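Local coordinates for Bpsl1147 (Burkholderia pseudomallei, PDB 5A4O), which probably binds single-stranded DNA, as a bacterial homolog of the eukaryotic transcription coactivator PC4, at residues G7-D12 / R20-H25; S16-I21 / V39-D44; Y33-L38 / G53-P58. One frame throughout, in Å; residues are numbered along the deposited sequence.

Overall arrangement
The three contacts lie in one antiparallel sheet of four strands in the order 8-16, 19-28, 31-41 and 47-56. Interaction 1 pairs the first two strands, interaction 2 the middle two, and interaction 3 the last two. Interactions 1 and 2 share Arg-20 and Ile-21, and their centres are 13 Å apart. Interactions 1 and 3 have centres 9 Å apart, and the backbones of Arg-22 and Arg-37 probably hydrogen-bond between them. Interaction 2 is the outlying one, with its centre 18 Å from that of interaction 3. Interactions 1 and 3 both touch the second subunit, as expected for a PC4-like dimer.

Interaction 1: residues G7-D12 / R20-H25; sequences GKTIAD and RIRISH
Arg-22 holds the hydroxyl of Thr-9 side-on, with two nitrogens on one oxygen. NE and NH2 each lie 2.8 Å from Thr-9 OG1, which sits in the guanidinium plane. CG of Arg-22 is anti to its backbone N (chi1 -180°) and the chain stays extended to NE, which carries the group across to Thr-9 at about a right angle. CB of Ser-24 lies against one guanidinium face, and Ser-6 O takes a further bond from NH2. This grip and Ile-23 form the close-packed middle. On the other face of the sheet, the CB atoms of Ala-11 and Ile-23 are 4.3 Å apart. Leu-70 and Gly-67 of the second subunit pack on Ile-10, Ala-11 and Ile-23. The two ends are more open to solvent. Exposed Lys-8 runs away from His-25 to a salt bridge with Glu-74 of the second subunit. At the partly exposed far end, a salt bridge joins Arg-20 NH1 to Asp-12 OD2 at 2.6 Å, bent, with the oxygen tilted out of the guanidinium plane. In the middle, Ile-23 O accepts from both Ile-10 N (2.9 Å) and Ala-11 N (3.1 Å). This is a classic beta bulge in an antiparallel hairpin.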
ATOM      1  N   GLY A   7      -0.530  16.759   3.206  1.00 31.18           N
ATOM      2  CA  GLY A   7      -1.898  16.349   3.572  1.00 27.61           C
ATOM      3  C   GLY A   7      -2.024  15.871   5.020  1.00 25.46           C
ATOM      4  O   GLY A   7      -1.173  16.157   5.874  1.00 26.77           O
ATOM      5  N   LYS A   8      -3.066  15.104   5.295  1.00 22.57           N
ATOM      6  CA  LYS A   8      -3.340  14.669   6.657  1.00 20.26           C
ATOM      7  C   LYS A   8      -2.784  13.276   6.962  1.00 18.41           C
ATOM      8  O   LYS A   8      -3.149  12.321   6.306  1.00 16.92           O
ATOM      9  CB  LYS A   8      -4.831  14.612   6.899  1.00 22.66           C
ATOM     10  CG  LYS A   8      -5.117  13.870   8.192  1.00 23.26           C
ATOM     11  CD  LYS A   8      -6.162  14.468   9.060  1.00 24.87           C
ATOM     12  CE  LYS A   8      -7.530  13.996   8.713  1.00 24.67           C
ATOM     13  NZ  LYS A   8      -8.381  14.042   9.946  1.00 25.39           N
ATOM     14  N   THR A   9      -1.961  13.131   7.998  1.00 17.34           N
ATOM     15  CA  THR A   9      -1.559  11.798   8.419  1.00 17.19           C
ATOM     16  C   THR A   9      -2.729  11.091   9.145  1.00 16.82           C
ATOM     17  O   THR A   9      -3.191  11.561  10.164  1.00 17.67           O
ATOM     18  CB  THR A   9      -0.331  11.876   9.343  1.00 17.10           C
ATOM     19  OG1 THR A   9       0.719  12.496   8.617  1.00 18.93           O
ATOM     20  CG2 THR A   9       0.119  10.479   9.753  1.00 19.12           C
ATOM     21  N   ILE A  10      -3.227  10.001   8.587  1.00 15.05           N
ATOM     22  CA  ILE A  10      -4.323   9.236   9.189  1.00 16.14           C
ATOM     23  C   ILE A  10      -3.715   8.212  10.137  1.00 17.25           C
ATOM     24  O   ILE A  10      -4.189   8.035  11.265  1.00 19.93           O
ATOM     25  CB  ILE A  10      -5.147   8.488   8.118  1.00 15.78           C
ATOM     26  CG1 ILE A  10      -5.640   9.415   7.019  1.00 14.80           C
ATOM     27  CG2 ILE A  10      -6.312   7.736   8.753  1.00 15.68           C
ATOM     28  CD1 ILE A  10      -6.456  10.570   7.474  1.00 15.74           C
ATOM     29  N   ALA A  11      -2.669   7.536   9.667  1.00 16.54           N
ATOM     30  CA  ALA A  11      -1.951   6.530  10.460  1.00 16.81           C
ATOM     31  C   ALA A  11      -0.476   6.359  10.087  1.00 16.48           C
ATOM     32  O   ALA A  11      -0.013   6.597   8.937  1.00 14.82           O
ATOM     33  CB  ALA A  11      -2.670   5.186  10.406  1.00 16.39           C
ATOM     34  N   ASP A  12       0.278   5.958  11.101  1.00 16.26           N
ATOM     35  CA  ASP A  12       1.724   5.893  10.972  1.00 19.74           C
ATOM     36  C   ASP A  12       2.173   4.551  11.557  1.00 18.39           C
ATOM     37  O   ASP A  12       2.360   4.447  12.786  1.00 21.26           O
ATOM     38  CB  ASP A  12       2.294   7.042  11.800  1.00 23.74           C
ATOM     39  CG  ASP A  12       3.678   7.402  11.420  1.00 26.72           C
ATOM     40  OD1 ASP A  12       4.017   7.296  10.220  1.00 31.57           O
ATOM     41  OD2 ASP A  12       4.435   7.832  12.326  1.00 31.17           O
ATOM     42  N   ARG A  20       8.575   3.454   8.386  1.00 15.24           N
ATOM     43  CA  ARG A  20       7.176   3.391   8.778  1.00 14.30           C
ATOM     44  C   ARG A  20       6.371   3.326   7.536  1.00 13.29           C
ATOM     45  O   ARG A  20       6.855   3.678   6.465  1.00 12.11           O
ATOM     46  CB  ARG A  20       6.779   4.634   9.557  1.00 14.75           C
ATOM     47  CG  ARG A  20       7.478   4.775  10.869  1.00 15.21           C
ATOM     48  CD  ARG A  20       7.036   6.057  11.558  1.00 16.54           C
ATOM     49  NE  ARG A  20       7.810   6.293  12.751  1.00 18.80           N
ATOM     50  CZ  ARG A  20       7.696   7.362  13.533  1.00 20.69           C
ATOM     51  NH1 ARG A  20       6.824   8.320  13.264  1.00 20.14           N
ATOM     52  NH2 ARG A  20       8.480   7.472  14.587  1.00 21.68           N
ATOM     53  N   ILE A  21       5.156   2.835   7.670  1.00 13.16           N
ATOM     54  CA  ILE A  21       4.184   2.914   6.599  1.00 13.85           C
ATOM     55  C   ILE A  21       3.201   4.029   6.977  1.00 12.98           C
ATOM     56  O   ILE A  21       2.464   3.905   7.969  1.00 13.17           O
ATOM     57  CB  ILE A  21       3.430   1.606   6.379  1.00 14.64           C
ATOM     58  CG1 ILE A  21       4.384   0.453   6.042  1.00 17.04           C
ATOM     59  CG2 ILE A  21       2.331   1.802   5.327  1.00 15.31           C
ATOM     60  CD1 ILE A  21       5.129   0.588   4.734  1.00 19.06           C
ATOM     61  N   ARG A  22       3.197   5.116   6.193  1.00 12.13           N
ATOM     62  CA  ARG A  22       2.327   6.271   6.449  1.00 12.10           C
ATOM     63  C   ARG A  22       1.089   6.232   5.558  1.00 11.41           C
ATOM     64  O   ARG A  22       1.188   6.070   4.345  1.00 10.92           O
ATOM     65  CB  ARG A  22       3.097   7.573   6.218  1.00 14.29           C
ATOM     66  CG  ARG A  22       2.253   8.849   6.470  1.00 16.00           C
ATOM     67  CD  ARG A  22       3.009  10.176   6.263  1.00 19.05           C
ATOM     68  NE  ARG A  22       2.120  11.383   6.470  1.00 23.35           N
ATOM     69  CZ  ARG A  22       1.674  12.249   5.529  1.00 22.96           C
ATOM     70  NH1 ARG A  22       2.017  12.149   4.249  1.00 25.01           N
ATOM     71  NH2 ARG A  22       0.894  13.271   5.881  1.00 24.38           N
ATOM     72  N   ILE A  23      -0.080   6.355   6.168  1.00 10.63           N
ATOM     73  CA  ILE A  23      -1.321   6.355   5.453  1.00 10.70           C
ATOM     74  C   ILE A  23      -1.791   7.774   5.594  1.00 11.01           C
ATOM     75  O   ILE A  23      -1.935   8.260   6.723  1.00 11.86           O
ATOM     76  CB  ILE A  23      -2.335   5.377   6.085  1.00 11.10           C
ATOM     77  CG1 ILE A  23      -1.801   3.928   5.945  1.00 11.45           C
ATOM     78  CG2 ILE A  23      -3.696   5.509   5.418  1.00 11.14           C
ATOM     79  CD1 ILE A  23      -2.646   2.896   6.634  1.00 12.13           C
ATOM     80  N   SER A  24      -1.946   8.455   4.462  1.00 10.73           N
ATOM     81  CA  SER A  24      -2.291   9.870   4.453  1.00 12.06           C
ATOM     82  C   SER A  24      -3.462  10.117   3.485  1.00 12.67           C
ATOM     83  O   SER A  24      -3.772   9.294   2.623  1.00 12.08           O
ATOM     84  CB  SER A  24      -1.062  10.709   4.133  1.00 13.01           C
ATOM     85  OG  SER A  24      -0.582  10.445   2.823  1.00 14.65           O
ATOM     86  N   HIS A  25      -4.142  11.228   3.689  1.00 13.87           N
ATOM     87  CA  HIS A  25      -5.249  11.627   2.862  1.00 14.82           C
ATOM     88  C   HIS A  25      -4.984  13.046   2.412  1.00 15.83           C
ATOM     89  O   HIS A  25      -4.571  13.879   3.202  1.00 15.15           O
ATOM     90  CB  HIS A  25      -6.573  11.546   3.632  1.00 15.84           C
ATOM     91  CG  HIS A  25      -7.751  11.890   2.785  1.00 16.44           C
ATOM     92  ND1 HIS A  25      -8.190  13.186   2.630  1.00 17.53           N
ATOM     93  CD2 HIS A  25      -8.530  11.133   1.979  1.00 17.16           C
ATOM     94  CE1 HIS A  25      -9.210  13.205   1.787  1.00 18.06           C
ATOM     95  NE2 HIS A  25      -9.442  11.970   1.388  1.00 18.08           N
TER

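Interaction 2: residues S16-I21 / V39-D44; sequences SATQRI and VVVDRD
Val-39 N donates to Arg-20 O at 2.9 Å, nearly straight at 176°. The return bond runs from Arg-20 N to Val-39 O at 3.0 Å, so the two residues form an antiparallel hydrogen-bonded pair. One step on, Gln-19 and Val-40 make a non-hydrogen-bonded pair. Their side chains lie side by side and point the same way, with Gln-19 NE2 3.8 Å from Val-40 CG1. On the opposite face, Val-39 CG2 rests 3.8 Å from Arg-20 CB. With CG1 of Val-39 anti to the carbonyl carbon (chi1 -55°), CG2 is left 3.5 Å from Arg-20 O. The guanidinium of Arg-20 leads away from Val-39 to its salt bridge with Asp-12. The last bond of the ladder goes from Val-41 N to Thr-18 O at 3.0 Å. Beside it, Val-41 CG2 touches Thr-18 CB at 3.6 Å. Ser-16 OG accepts from Thr-18 N, an ST turn that shapes the loop before the strand. The contact lies near the surface. Strand 8-16 flanks it beyond Arg-20 and Ile-21, and Phe-47 of strand 47-56 packs on Arg-20, Val-39 and Val-41.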
ATOM      1  N   SER A  16      10.114  -0.264  11.913  1.00 17.34           N
ATOM      2  CA  SER A  16      11.358  -0.356  12.673  1.00 18.41           C
ATOM      3  C   SER A  16      11.710   1.020  13.169  1.00 18.59           C
ATOM      4  O   SER A  16      10.974   1.971  12.936  1.00 19.33           O
ATOM      5  CB  SER A  16      12.481  -0.861  11.741  1.00 19.20           C
ATOM      6  OG  SER A  16      12.812   0.124  10.759  1.00 19.32           O
ATOM      7  N   ALA A  17      12.844   1.190  13.832  1.00 18.52           N
ATOM      8  CA  ALA A  17      13.284   2.536  14.149  1.00 19.30           C
ATOM      9  C   ALA A  17      13.450   3.408  12.919  1.00 18.95           C
ATOM     10  O   ALA A  17      13.380   4.639  13.030  1.00 20.04           O
ATOM     11  CB  ALA A  17      14.593   2.515  14.909  1.00 20.13           C
ATOM     12  N   THR A  18      13.660   2.792  11.763  1.00 17.62           N
ATOM     13  CA  THR A  18      14.046   3.564  10.564  1.00 19.41           C
ATOM     14  C   THR A  18      13.019   3.668   9.431  1.00 18.54           C
ATOM     15  O   THR A  18      13.279   4.355   8.446  1.00 18.18           O
ATOM     16  CB  THR A  18      15.344   3.025   9.955  1.00 20.34           C
ATOM     17  OG1 THR A  18      15.176   1.700   9.418  1.00 21.64           O
ATOM     18  CG2 THR A  18      16.441   3.028  11.006  1.00 20.97           C
ATOM     19  N   GLN A  19      11.879   2.997   9.561  1.00 16.71           N
ATOM     20  CA  GLN A  19      10.913   2.890   8.470  1.00 16.45           C
ATOM     21  C   GLN A  19       9.519   2.821   9.061  1.00 15.50           C
ATOM     22  O   GLN A  19       9.309   2.212  10.123  1.00 15.11           O
ATOM     23  CB  GLN A  19      11.138   1.614   7.662  1.00 18.35           C
ATOM     24  CG  GLN A  19      12.528   1.458   7.076  1.00 21.62           C
ATOM     25  CD  GLN A  19      12.565   0.497   5.911  1.00 25.11           C
ATOM     26  OE1 GLN A  19      11.861  -0.513   5.871  1.00 28.32           O
ATOM     27  NE2 GLN A  19      13.405   0.818   4.934  1.00 31.07           N
ATOM     28  N   ARG A  20       8.575   3.454   8.386  1.00 15.24           N
ATOM     29  CA  ARG A  20       7.176   3.391   8.778  1.00 14.30           C
ATOM     30  C   ARG A  20       6.371   3.326   7.536  1.00 13.29           C
ATOM     31  O   ARG A  20       6.855   3.678   6.465  1.00 12.11           O
ATOM     32  CB  ARG A  20       6.779   4.634   9.557  1.00 14.75           C
ATOM     33  CG  ARG A  20       7.478   4.775  10.869  1.00 15.21           C
ATOM     34  CD  ARG A  20       7.036   6.057  11.558  1.00 16.54           C
ATOM     35  NE  ARG A  20       7.810   6.293  12.751  1.00 18.80           N
ATOM     36  CZ  ARG A  20       7.696   7.362  13.533  1.00 20.69           C
ATOM     37  NH1 ARG A  20       6.824   8.320  13.264  1.00 20.14           N
ATOM     38  NH2 ARG A  20       8.480   7.472  14.587  1.00 21.68           N
ATOM     39  N   ILE A  21       5.156   2.835   7.670  1.00 13.16           N
ATOM     40  CA  ILE A  21       4.184   2.914   6.599  1.00 13.85           C
ATOM     41  C   ILE A  21       3.201   4.029   6.977  1.00 12.98           C
ATOM     42  O   ILE A  21       2.464   3.905   7.969  1.00 13.17           O
ATOM     43  CB  ILE A  21       3.430   1.606   6.379  1.00 14.64           C
ATOM     44  CG1 ILE A  21       4.384   0.453   6.042  1.00 17.04           C
ATOM     45  CG2 ILE A  21       2.331   1.802   5.327  1.00 15.31           C
ATOM     46  CD1 ILE A  21       5.129   0.588   4.734  1.00 19.06           C
ATOM     47  N   VAL A  39       7.928   5.377   4.340  1.00 12.33           N
ATOM     48  CA  VAL A  39       8.685   6.566   4.692  1.00 13.69           C
ATOM     49  C   VAL A  39       9.892   6.127   5.520  1.00 14.72           C
ATOM     50  O   VAL A  39       9.800   5.154   6.253  1.00 14.91           O
ATOM     51  CB  VAL A  39       7.823   7.608   5.423  1.00 13.62           C
ATOM     52  CG1 VAL A  39       6.597   7.958   4.584  1.00 13.70           C
ATOM     53  CG2 VAL A  39       7.403   7.120   6.816  1.00 14.09           C
ATOM     54  N   VAL A  40      11.021   6.782   5.325  1.00 16.40           N
ATOM     55  CA  VAL A  40      12.283   6.369   5.940  1.00 19.95           C
ATOM     56  C   VAL A  40      13.051   7.534   6.562  1.00 23.09           C
ATOM     57  O   VAL A  40      12.966   8.633   6.109  1.00 21.81           O
ATOM     58  CB  VAL A  40      13.245   5.653   4.953  1.00 19.08           C
ATOM     59  CG1 VAL A  40      12.610   4.467   4.276  1.00 18.99           C
ATOM     60  CG2 VAL A  40      13.758   6.623   3.952  1.00 19.91           C
ATOM     61  N   VAL A  41      13.795   7.241   7.615  1.00 26.79           N
ATOM     62  CA  VAL A  41      14.432   8.286   8.351  1.00 33.09           C
ATOM     63  C   VAL A  41      15.482   8.976   7.523  1.00 35.96           C
ATOM     64  O   VAL A  41      16.108   8.401   6.693  1.00 34.82           O
ATOM     65  CB  VAL A  41      15.185   7.807   9.589  1.00 34.60           C
ATOM     66  CG1 VAL A  41      14.399   7.874  10.867  1.00 35.94           C
ATOM     67  CG2 VAL A  41      15.915   6.530   9.359  1.00 36.58           C
ATOM     68  N   ASP A  42      15.605  10.251   7.826  1.00 45.94           N
ATOM     69  CA  ASP A  42      16.699  11.122   7.445  1.00 52.45           C
ATOM     70  C   ASP A  42      17.535  11.092   8.684  1.00 54.38           C
ATOM     71  O   ASP A  42      18.518  10.437   8.735  1.00 53.14           O
ATOM     72  CB  ASP A  42      16.194  12.574   7.250  1.00 50.89           C
ATOM     73  CG  ASP A  42      16.629  13.175   5.961  1.00 53.96           C
ATOM     74  OD1 ASP A  42      17.376  12.514   5.229  1.00 55.28           O
ATOM     75  OD2 ASP A  42      16.159  14.282   5.663  1.00 52.67           O
ATOM     76  N   ARG A  43      17.016  11.769   9.693  1.00 57.19           N
ATOM     77  CA  ARG A  43      17.358  11.755  11.049  1.00 57.69           C
ATOM     78  C   ARG A  43      16.046  12.261  11.638  1.00 59.52           C
ATOM     79  O   ARG A  43      15.162  12.691  10.889  1.00 55.94           O
ATOM     80  CB  ARG A  43      18.474  12.757  11.300  1.00 57.42           C
ATOM     81  CG  ARG A  43      18.526  13.936  10.367  1.00 56.65           C
ATOM     82  CD  ARG A  43      19.821  13.914   9.613  1.00 56.09           C
ATOM     83  NE  ARG A  43      19.855  12.825   8.663  1.00 54.20           N
ATOM     84  CZ  ARG A  43      19.632  12.945   7.377  1.00 55.42           C
ATOM     85  NH1 ARG A  43      19.355  14.126   6.872  1.00 58.50           N
ATOM     86  NH2 ARG A  43      19.675  11.875   6.583  1.00 55.64           N
ATOM     87  N   ASP A  44      15.948  12.156  12.954  1.00 60.84           N
ATOM     88  CA  ASP A  44      14.839  12.555  13.818  1.00 63.11           C
ATOM     89  C   ASP A  44      13.511  11.913  13.367  1.00 64.12           C
ATOM     90  O   ASP A  44      13.487  10.756  12.983  1.00 66.85           O
ATOM     91  CB  ASP A  44      14.700  14.097  14.030  1.00 64.78           C
ATOM     92  CG  ASP A  44      15.996  14.876  13.821  1.00 63.51           C
ATOM     93  OD1 ASP A  44      16.447  14.954  12.672  1.00 61.77           O
ATOM     94  OD2 ASP A  44      16.508  15.458  14.827  1.00 60.11           O
TER

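Interaction 3: residues Y33-L38 / G53-P58; sequences YVDVRL and GISIRP
Arg-37 lays one face of its guanidinium over Gly-53, whose CA is 3.8 Å from NH1 and offset toward the rim of the group. Glycine has no side chain, and this allows the flat group to come down on the backbone. Arg-37 CA and Gly-53 CA are 3.9 Å apart, a close non-hydrogen-bonded pair. The arginine chain bends at chi3 (-62°), which turns the guanidinium back along its own strand to Asp-35. There it makes a side-on, two-nitrogen salt bridge. NH2 reaches Asp-35 OD1 at 2.9 Å, on the syn side, and NE meets the syn lone pair of OD2. A water at the guanidinium edge accepts from NH2 at 3.0 Å. The same water lies 3.2 Å from Gly-53 O, to which it may donate. Thr-50 O takes a bond from NH1. Several partners therefore fix the rotation of the guanidinium.

The same face carries Ser-55 next to Asp-35. Ser-55 OG lies 4.0 Å from Tyr-33 CD2, at the edge of the ring.

The other face is apolar. Val-36 CB meets Ile-54 CG1 at 4.0 Å, and Val-34 CB meets Ile-56 CG1 at 4.1 Å. Both isoleucines place CG1 between their backbone N and carbonyl carbon (chi1 64° and 58°), which directs it at the valine across the ladder. Leu-61 of helix 61-73 covers Val-34 and Ile-56, while Ile-54 of the second subunit packs on Val-36. Between the faces, four backbone bonds join Val-34 with Ile-56 and Val-36 with Ile-54.

The contact thus has two characters. Its valine and isoleucine face is buried against the helix and the dimer partner. Its other face is polar, and Asp-35 probably offsets much of the charge of Arg-37 while holding its guanidinium flat over the neighbouring strand.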
ATOM      1  N   TYR A  33      -7.221  11.831  -2.574  1.00 17.55           N
ATOM      2  CA  TYR A  33      -6.133  10.901  -2.839  1.00 20.35           C
ATOM      3  C   TYR A  33      -5.840  10.207  -1.496  1.00 18.64           C
ATOM      4  O   TYR A  33      -5.593  10.890  -0.536  1.00 18.27           O
ATOM      5  CB  TYR A  33      -4.863  11.664  -3.292  1.00 21.63           C
ATOM      6  CG  TYR A  33      -4.937  12.437  -4.595  1.00 24.30           C
ATOM      7  CD1 TYR A  33      -5.722  13.587  -4.722  1.00 25.09           C
ATOM      8  CD2 TYR A  33      -4.140  12.068  -5.688  1.00 27.40           C
ATOM      9  CE1 TYR A  33      -5.777  14.300  -5.926  1.00 27.83           C
ATOM     10  CE2 TYR A  33      -4.162  12.784  -6.889  1.00 28.47           C
ATOM     11  CZ  TYR A  33      -4.993  13.889  -7.015  1.00 31.26           C
ATOM     12  OH  TYR A  33      -5.050  14.596  -8.221  1.00 33.37           O
ATOM     13  N   VAL A  34      -5.883   8.873  -1.431  1.00 19.24           N
ATOM     14  CA  VAL A  34      -5.397   8.146  -0.267  1.00 17.83           C
ATOM     15  C   VAL A  34      -4.030   7.575  -0.633  1.00 17.26           C
ATOM     16  O   VAL A  34      -3.867   6.933  -1.668  1.00 15.53           O
ATOM     17  CB  VAL A  34      -6.344   7.014   0.173  1.00 20.07           C
ATOM     18  CG1 VAL A  34      -5.746   6.212   1.332  1.00 19.52           C
ATOM     19  CG2 VAL A  34      -7.689   7.595   0.585  1.00 21.35           C
ATOM     20  N   ASP A  35      -3.047   7.823   0.216  1.00 15.03           N
ATOM     21  CA  ASP A  35      -1.694   7.412  -0.058  1.00 16.16           C
ATOM     22  C   ASP A  35      -1.246   6.433   1.019  1.00 14.52           C
ATOM     23  O   ASP A  35      -1.508   6.645   2.214  1.00 12.85           O
ATOM     24  CB  ASP A  35      -0.836   8.668  -0.054  1.00 17.61           C
ATOM     25  CG  ASP A  35       0.497   8.473  -0.688  1.00 20.21           C
ATOM     26  OD1 ASP A  35       0.566   8.480  -1.923  1.00 20.25           O
ATOM     27  OD2 ASP A  35       1.496   8.369   0.059  1.00 21.33           O
ATOM     28  N   VAL A  36      -0.570   5.363   0.607  1.00 13.19           N
ATOM     29  CA  VAL A  36      -0.046   4.355   1.531  1.00 12.73           C
ATOM     30  C   VAL A  36       1.395   4.174   1.124  1.00 11.68           C
ATOM     31  O   VAL A  36       1.653   3.755   0.011  1.00 10.33           O
ATOM     32  CB  VAL A  36      -0.788   3.018   1.398  1.00 13.42           C
ATOM     33  CG1 VAL A  36      -0.199   1.978   2.318  1.00 13.48           C
ATOM     34  CG2 VAL A  36      -2.276   3.217   1.655  1.00 14.28           C
ATOM     35  N   ARG A  37       2.337   4.532   1.994  1.00 11.21           N
ATOM     36  CA  ARG A  37       3.729   4.768   1.510  1.00 11.76           C
ATOM     37  C   ARG A  37       4.746   4.499   2.559  1.00 11.59           C
ATOM     38  O   ARG A  37       4.598   4.947   3.688  1.00 11.93           O
ATOM     39  CB  ARG A  37       3.882   6.232   1.057  1.00 12.61           C
ATOM     40  CG  ARG A  37       5.146   6.555   0.231  1.00 12.71           C
ATOM     41  CD  ARG A  37       5.020   7.889  -0.505  1.00 12.32           C
ATOM     42  NE  ARG A  37       3.914   7.856  -1.456  1.00 12.93           N
ATOM     43  CZ  ARG A  37       3.937   7.284  -2.655  1.00 13.10           C
ATOM     44  NH1 ARG A  37       5.032   6.739  -3.161  1.00 13.72           N
ATOM     45  NH2 ARG A  37       2.834   7.305  -3.397  1.00 14.12           N
ATOM     46  N   LEU A  38       5.797   3.793   2.152  1.00 12.41           N
ATOM     47  CA  LEU A  38       6.994   3.624   2.939  1.00 12.54           C
ATOM     48  C   LEU A  38       7.725   4.981   3.091  1.00 12.57           C
ATOM     49  O   LEU A  38       8.083   5.647   2.097  1.00 12.46           O
ATOM     50  CB  LEU A  38       7.898   2.570   2.301  1.00 13.51           C
ATOM     51  CG  LEU A  38       9.234   2.346   3.023  1.00 14.40           C
ATOM     52  CD1 LEU A  38       8.941   1.708   4.343  1.00 14.78           C
ATOM     53  CD2 LEU A  38      10.207   1.507   2.193  1.00 16.43           C
ATOM     54  N   GLY A  53       5.127   2.952  -2.614  1.00 13.85           N
ATOM     55  CA  GLY A  53       3.798   3.293  -2.108  1.00 14.26           C
ATOM     56  C   GLY A  53       2.765   3.201  -3.192  1.00 14.60           C
ATOM     57  O   GLY A  53       3.094   2.978  -4.382  1.00 14.35           O
ATOM     58  N   ILE A  54       1.518   3.343  -2.786  1.00 14.08           N
ATOM     59  CA  ILE A  54       0.444   3.410  -3.753  1.00 15.05           C
ATOM     60  C   ILE A  54      -0.434   4.670  -3.490  1.00 15.14           C
ATOM     61  O   ILE A  54      -0.525   5.197  -2.351  1.00 14.29           O
ATOM     62  CB  ILE A  54      -0.393   2.107  -3.764  1.00 15.20           C
ATOM     63  CG1 ILE A  54      -1.077   1.913  -2.427  1.00 15.30           C
ATOM     64  CG2 ILE A  54       0.454   0.888  -4.106  1.00 15.85           C
ATOM     65  CD1 ILE A  54      -2.216   0.933  -2.440  1.00 17.07           C
ATOM     66  N   SER A  55      -1.107   5.110  -4.549  1.00 16.33           N
ATOM     67  CA  SER A  55      -1.989   6.269  -4.513  1.00 17.84           C
ATOM     68  C   SER A  55      -3.277   5.842  -5.150  1.00 19.58           C
ATOM     69  O   SER A  55      -3.267   5.414  -6.317  1.00 20.73           O
ATOM     70  CB  SER A  55      -1.382   7.408  -5.315  1.00 19.36           C
ATOM     71  OG  SER A  55      -2.236   8.516  -5.298  1.00 20.72           O
ATOM     72  N   ILE A  56      -4.373   5.948  -4.401  1.00 18.20           N
ATOM     73  CA  ILE A  56      -5.649   5.513  -4.903  1.00 18.76           C
ATOM     74  C   ILE A  56      -6.785   6.473  -4.631  1.00 17.78           C
ATOM     75  O   ILE A  56      -6.781   7.222  -3.668  1.00 18.63           O
ATOM     76  CB  ILE A  56      -6.040   4.169  -4.302  1.00 18.37           C
ATOM     77  CG1 ILE A  56      -6.079   4.247  -2.780  1.00 18.44           C
ATOM     78  CG2 ILE A  56      -5.056   3.098  -4.751  1.00 18.04           C
ATOM     79  CD1 ILE A  56      -6.891   3.153  -2.200  1.00 19.80           C
ATOM     80  N   ARG A  57      -7.775   6.389  -5.498  1.00 16.12           N
ATOM     81  CA  ARG A  57      -9.008   7.063  -5.314  1.00 15.50           C
ATOM     82  C   ARG A  57      -9.854   6.365  -4.213  1.00 16.05           C
ATOM     83  O   ARG A  57      -9.752   5.169  -3.957  1.00 14.55           O
ATOM     84  CB  ARG A  57      -9.743   7.119  -6.656  1.00 16.38           C
ATOM     85  CG  ARG A  57     -10.191   5.776  -7.208  1.00 17.08           C
ATOM     86  CD  ARG A  57     -10.821   5.991  -8.584  1.00 17.83           C
ATOM     87  NE  ARG A  57     -11.312   4.778  -9.239  1.00 17.98           N
ATOM     88  CZ  ARG A  57     -10.607   4.012 -10.078  1.00 19.05           C
ATOM     89  NH1 ARG A  57      -9.326   4.269 -10.354  1.00 17.49           N
ATOM     90  NH2 ARG A  57     -11.202   2.961 -10.639  1.00 21.37           N
ATOM     91  N   PRO A  58     -10.691   7.140  -3.527  1.00 16.49           N
ATOM     92  CA  PRO A  58     -11.372   6.561  -2.340  1.00 17.61           C
ATOM     93  C   PRO A  58     -12.378   5.466  -2.708  1.00 17.04           C
ATOM     94  O   PRO A  58     -12.645   4.616  -1.889  1.00 16.27           O
ATOM     95  CB  PRO A  58     -12.067   7.783  -1.703  1.00 18.49           C
ATOM     96  CG  PRO A  58     -12.146   8.787  -2.806  1.00 18.66           C
ATOM     97  CD  PRO A  58     -10.906   8.596  -3.637  1.00 17.58           C
TER
HETATM   98  O   HOH W   1       2.580   5.755  -5.973  1.00 26.57           O